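Local coordinates for putative polysaccharide deacetylase (PDB 5JP6), which probably removes acetyl groups from peptidoglycan as a zinc-dependent carbohydrate esterase of family 4 in the predatory bacterium Bdellovibrio bacteriovorus, at residues A[53-64]-A[96-106]. The protein carries 1 engineered substitution. Sequence-based numbering, arbitrary orientation.
Sequences PEALFANWRHEF and EIRDENNRALV
E96 OE1, pressed against F57 CB, takes two hydrogen bonds: one from N102 ND2 at 2.9 Å, on the anti side of the carboxylate and 31° out of its plane, the other from a water. That water also donates to E54 O and accepts from R61 NH1, so it stitches helix 53-66 to helix 94-98. N102 makes the direct hydrogen bond across the contact. Its ND2 spends its second hydrogen on E96 O at 2.8 Å, while its OD1 receives R61 NH1, also at 2.8 Å, in a nearly straight bond (165°) that lies in the guanidinium plane. R61 gets there by bending at chi3, which brings the guanidinium over A58 CA; NH1 gives one N-H to N102 OD1 and the other to the water, both partners in the guanidinium plane. Its CD meanwhile brushes N101 O.

F57 is sandwiched. W60 turns the CE3 side of its indole to one face of F57, near the rim; over the other comes E96 CB, a CH-pi contact 3.7 Å from the ring centroid. E96 can lay CB on the ring and still reach the water because its chain folds at chi2 (-51°), turning the carboxylate into the hollow formed by P53, E54, F57 and R61. Farther along, L105 is a second knob, among F57, W60, R61 and F64: CD1 meets F57 CD2, and CD2 runs against F64 CD2 at 3.5 Å. A104 CB meets F64 CZ and CE1 obliquely.

Helix 71-83 packs on F57 and W60 as well, making this part of an all-helical region beside the zinc-binding domain. R61 stays 4.2 Å from E96 OE1 at NH1, so OE1 of the buried E96 is held by an amide and a shared water, with the arginine's charge probably helping to stabilise the carboxylate's anionic form.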
loop_
_atom_site.group_PDB
_atom_site.type_symbol
_atom_site.label_atom_id
_atom_site.label_comp_id
_atom_site.label_asym_id
_atom_site.label_seq_id
_atom_site.Cartn_x
_atom_site.Cartn_y
_atom_site.Cartn_z
ATOM N N PRO A 53 -13.065 3.646 4.959
ATOM C CA PRO A 53 -12.783 4.039 6.347
ATOM C C PRO A 53 -11.931 5.301 6.491
ATOM O O PRO A 53 -12.184 6.086 7.402
ATOM C CB PRO A 53 -12.048 2.819 6.899
ATOM C CG PRO A 53 -12.650 1.681 6.128
ATOM C CD PRO A 53 -12.796 2.213 4.722
ATOM N N GLU A 54 -10.965 5.507 5.605
ATOM C CA GLU A 54 -10.139 6.722 5.684
ATOM C C GLU A 54 -11.033 7.970 5.526
ATOM O O GLU A 54 -10.907 8.960 6.282
ATOM C CB GLU A 54 -9.073 6.732 4.598
ATOM C CG GLU A 54 -8.031 7.834 4.766
ATOM C CD GLU A 54 -6.923 7.756 3.748
ATOM O OE1 GLU A 54 -7.085 7.001 2.767
ATOM O OE2 GLU A 54 -5.893 8.434 3.938
ATOM N N ALA A 55 -11.920 7.920 4.540
ATOM C CA ALA A 55 -12.845 9.039 4.290
ATOM C C ALA A 55 -13.812 9.203 5.459
ATOM O O ALA A 55 -14.093 10.343 5.878
ATOM C CB ALA A 55 -13.633 8.830 3.009
ATOM N N LEU A 56 -14.326 8.075 5.986
ATOM C CA LEU A 56 -15.288 8.121 7.117
ATOM C C LEU A 56 -14.631 8.829 8.319
ATOM O O LEU A 56 -15.215 9.737 8.941
ATOM C CB LEU A 56 -15.708 6.715 7.532
ATOM C CG LEU A 56 -16.630 5.945 6.585
ATOM C CD1 LEU A 56 -16.956 4.593 7.191
ATOM C CD2 LEU A 56 -17.906 6.749 6.327
ATOM N N PHE A 57 -13.409 8.433 8.648
ATOM C CA PHE A 57 -12.716 9.031 9.807
ATOM C C PHE A 57 -12.300 10.480 9.547
ATOM O O PHE A 57 -12.344 11.275 10.475
ATOM C CB PHE A 57 -11.519 8.190 10.291
ATOM C CG PHE A 57 -11.863 7.150 11.315
ATOM C CD1 PHE A 57 -12.452 5.963 10.846
ATOM C CD2 PHE A 57 -11.654 7.299 12.664
ATOM C CE1 PHE A 57 -12.792 4.957 11.740
ATOM C CE2 PHE A 57 -11.999 6.289 13.544
ATOM C CZ PHE A 57 -12.566 5.123 13.071
ATOM N N ALA A 58 -11.941 10.843 8.311
ATOM C CA ALA A 58 -11.647 12.243 8.036
ATOM C C ALA A 58 -12.905 13.075 8.308
ATOM O O ALA A 58 -12.864 14.132 8.940
ATOM C CB ALA A 58 -11.165 12.442 6.615
ATOM N N ASN A 59 -14.051 12.588 7.872
ATOM C CA ASN A 59 -15.284 13.317 8.128
ATOM C C ASN A 59 -15.635 13.349 9.609
ATOM O O ASN A 59 -16.051 14.378 10.109
ATOM C CB ASN A 59 -16.442 12.703 7.363
ATOM C CG ASN A 59 -17.749 13.421 7.642
ATOM O OD1 ASN A 59 -17.906 14.612 7.333
ATOM N ND2 ASN A 59 -18.663 12.737 8.282
ATOM N N TRP A 60 -15.462 12.227 10.308
ATOM C CA TRP A 60 -15.720 12.203 11.759
ATOM C C TRP A 60 -14.776 13.134 12.521
ATOM O O TRP A 60 -15.193 13.780 13.464
ATOM C CB TRP A 60 -15.685 10.772 12.350
ATOM C CG TRP A 60 -16.855 9.950 11.898
ATOM C CD1 TRP A 60 -18.149 10.399 11.682
ATOM C CD2 TRP A 60 -16.875 8.552 11.638
ATOM N NE1 TRP A 60 -18.942 9.369 11.280
ATOM C CE2 TRP A 60 -18.197 8.222 11.232
ATOM C CE3 TRP A 60 -15.913 7.540 11.688
ATOM C CZ2 TRP A 60 -18.580 6.926 10.893
ATOM C CZ3 TRP A 60 -16.295 6.256 11.351
ATOM C CH2 TRP A 60 -17.622 5.951 10.951
ATOM N N ARG A 61 -13.516 13.223 12.113
ATOM C CA ARG A 61 -12.636 14.175 12.758
ATOM C C ARG A 61 -13.172 15.589 12.572
ATOM O O ARG A 61 -13.103 16.388 13.502
ATOM C CB ARG A 61 -11.212 14.088 12.238
ATOM C CG ARG A 61 -10.457 12.865 12.667
ATOM C CD ARG A 61 -8.962 12.961 12.413
ATOM N NE ARG A 61 -8.645 13.315 11.041
ATOM C CZ ARG A 61 -8.509 12.437 10.042
ATOM N NH1 ARG A 61 -8.704 11.132 10.237
ATOM N NH2 ARG A 61 -8.209 12.864 8.828
ATOM N N HIS A 62 -13.664 15.909 11.368
ATOM C CA HIS A 62 -14.218 17.240 11.109
ATOM C C HIS A 62 -15.460 17.501 11.961
ATOM O O HIS A 62 -15.571 18.536 12.620
ATOM C CB HIS A 62 -14.514 17.423 9.635
ATOM C CG HIS A 62 -15.032 18.776 9.298
ATOM N ND1 HIS A 62 -14.196 19.854 9.095
ATOM C CD2 HIS A 62 -16.297 19.246 9.187
ATOM C CE1 HIS A 62 -14.925 20.924 8.833
ATOM N NE2 HIS A 62 -16.203 20.580 8.882
ATOM N N GLU A 63 -16.369 16.532 12.010
ATOM C CA GLU A 63 -17.592 16.688 12.803
ATOM C C GLU A 63 -17.297 16.882 14.285
ATOM O O GLU A 63 -17.921 17.703 14.962
ATOM C CB GLU A 63 -18.509 15.481 12.609
ATOM C CG GLU A 63 -19.017 15.379 11.178
ATOM C CD GLU A 63 -19.958 14.228 10.949
ATOM O OE1 GLU A 63 -20.063 13.321 11.818
ATOM O OE2 GLU A 63 -20.610 14.249 9.882
ATOM N N PHE A 64 -16.325 16.109 14.761
ATOM C CA PHE A 64 -15.871 16.151 16.148
ATOM C C PHE A 64 -15.271 17.519 16.485
ATOM O O PHE A 64 -15.534 18.089 17.530
ATOM C CB PHE A 64 -14.879 15.004 16.330
ATOM C CG PHE A 64 -14.429 14.752 17.738
ATOM C CD1 PHE A 64 -13.397 15.498 18.298
ATOM C CD2 PHE A 64 -14.983 13.724 18.494
ATOM C CE1 PHE A 64 -12.957 15.249 19.570
ATOM C CE2 PHE A 64 -14.519 13.466 19.759
ATOM C CZ PHE A 64 -13.511 14.225 20.299
ATOM N N GLU A 96 -7.196 3.094 10.699
ATOM C CA GLU A 96 -7.805 4.301 11.282
ATOM C C GLU A 96 -7.705 4.268 12.807
ATOM O O GLU A 96 -7.472 5.293 13.437
ATOM C CB GLU A 96 -9.246 4.477 10.822
ATOM C CG GLU A 96 -9.385 4.749 9.340
ATOM C CD GLU A 96 -8.514 5.875 8.862
ATOM O OE1 GLU A 96 -8.547 6.965 9.507
ATOM O OE2 GLU A 96 -7.850 5.685 7.819
ATOM N N ILE A 97 -7.843 3.073 13.401
ATOM C CA ILE A 97 -7.756 2.967 14.846
ATOM C C ILE A 97 -6.322 3.255 15.340
ATOM O O ILE A 97 -6.124 3.872 16.410
ATOM C CB ILE A 97 -8.227 1.586 15.326
ATOM C CG1 ILE A 97 -9.711 1.389 15.002
ATOM C CG2 ILE A 97 -7.930 1.355 16.797
ATOM C CD1 ILE A 97 -10.139 -0.065 14.898
ATOM N N ARG A 98 -5.340 2.846 14.539
ATOM C CA ARG A 98 -3.922 3.079 14.875
ATOM C C ARG A 98 -3.479 4.533 14.624
ATOM O O ARG A 98 -2.498 4.993 15.238
ATOM C CB ARG A 98 -3.002 2.129 14.103
ATOM C CG ARG A 98 -3.143 0.677 14.517
ATOM C CD ARG A 98 -2.104 -0.209 13.844
ATOM N NE ARG A 98 -2.312 -1.602 14.148
ATOM C CZ ARG A 98 -1.987 -2.195 15.298
ATOM N NH1 ARG A 98 -1.321 -1.522 16.242
ATOM N NH2 ARG A 98 -2.371 -3.425 15.534
ATOM N N ASP A 99 -4.159 5.213 13.682
ATOM C CA ASP A 99 -3.776 6.550 13.257
ATOM C C ASP A 99 -3.915 7.520 14.399
ATOM O O ASP A 99 -5.027 7.780 14.838
ATOM C CB ASP A 99 -4.627 6.993 12.072
ATOM C CG ASP A 99 -4.239 8.319 11.518
ATOM O OD1 ASP A 99 -3.457 9.098 12.138
ATOM O OD2 ASP A 99 -4.715 8.545 10.367
ATOM N N GLU A 100 -2.787 8.064 14.874
ATOM C CA GLU A 100 -2.822 9.042 15.997
ATOM C C GLU A 100 -3.719 10.256 15.712
ATOM O O GLU A 100 -4.163 10.882 16.649
ATOM C CB GLU A 100 -1.424 9.473 16.433
ATOM C CG GLU A 100 -0.640 8.424 17.244
ATOM C CD GLU A 100 -1.279 7.991 18.586
ATOM O OE1 GLU A 100 -2.271 8.606 19.075
ATOM O OE2 GLU A 100 -0.770 6.991 19.167
ATOM N N ASN A 101 -3.985 10.612 14.448
ATOM C CA ASN A 101 -4.925 11.709 14.143
ATOM C C ASN A 101 -6.327 11.419 14.676
ATOM O O ASN A 101 -7.070 12.356 14.953
ATOM C CB ASN A 101 -4.977 12.038 12.672
ATOM C CG ASN A 101 -3.741 12.777 12.202
ATOM O OD1 ASN A 101 -2.980 13.388 13.002
ATOM N ND2 ASN A 101 -3.536 12.744 10.918
ATOM N N ASN A 102 -6.644 10.145 14.862
ATOM C CA ASN A 102 -7.972 9.717 15.311
ATOM C C ASN A 102 -8.036 9.438 16.827
ATOM O O ASN A 102 -9.044 8.929 17.341
ATOM C CB ASN A 102 -8.386 8.455 14.550
ATOM C CG ASN A 102 -8.613 8.722 13.098
ATOM O OD1 ASN A 102 -9.112 9.808 12.725
ATOM N ND2 ASN A 102 -8.253 7.766 12.262
ATOM N N ARG A 103 -6.972 9.818 17.526
ATOM C CA ARG A 103 -6.786 9.462 18.937
ATOM C C ARG A 103 -8.021 9.795 19.766
ATOM O O ARG A 103 -8.474 8.975 20.597
ATOM C CB ARG A 103 -5.531 10.157 19.523
ATOM C CG ARG A 103 -5.270 9.797 20.975
ATOM C CD ARG A 103 -4.456 10.838 21.733
ATOM N NE ARG A 103 -5.087 12.173 21.736
ATOM C CZ ARG A 103 -6.204 12.514 22.397
ATOM N NH1 ARG A 103 -6.891 11.623 23.131
ATOM N NH2 ARG A 103 -6.650 13.761 22.307
ATOM N N ALA A 104 -8.559 11.013 19.600
ATOM C CA ALA A 104 -9.693 11.428 20.454
ATOM C C ALA A 104 -10.972 10.682 20.149
ATOM O O ALA A 104 -11.825 10.516 21.019
ATOM C CB ALA A 104 -9.928 12.913 20.359
ATOM N N LEU A 105 -11.124 10.254 18.906
ATOM C CA LEU A 105 -12.303 9.477 18.518
ATOM C C LEU A 105 -12.348 8.095 19.143
ATOM O O LEU A 105 -13.427 7.597 19.499
ATOM C CB LEU A 105 -12.394 9.337 17.006
ATOM C CG LEU A 105 -12.773 10.582 16.214
ATOM C CD1 LEU A 105 -12.624 10.371 14.720
ATOM C CD2 LEU A 105 -14.180 11.020 16.488
ATOM N N VAL A 106 -11.185 7.463 19.262
ATOM C CA VAL A 106 -11.099 6.033 19.659
ATOM C C VAL A 106 -10.448 5.789 21.017
ATOM O O VAL A 106 -10.299 4.640 21.418
ATOM C CB VAL A 106 -10.427 5.155 18.580
ATOM C CG1 VAL A 106 -11.235 5.213 17.294
ATOM C CG2 VAL A 106 -8.958 5.540 18.388
HETATM O O HOH W 1 -8.754 9.227 8.032
#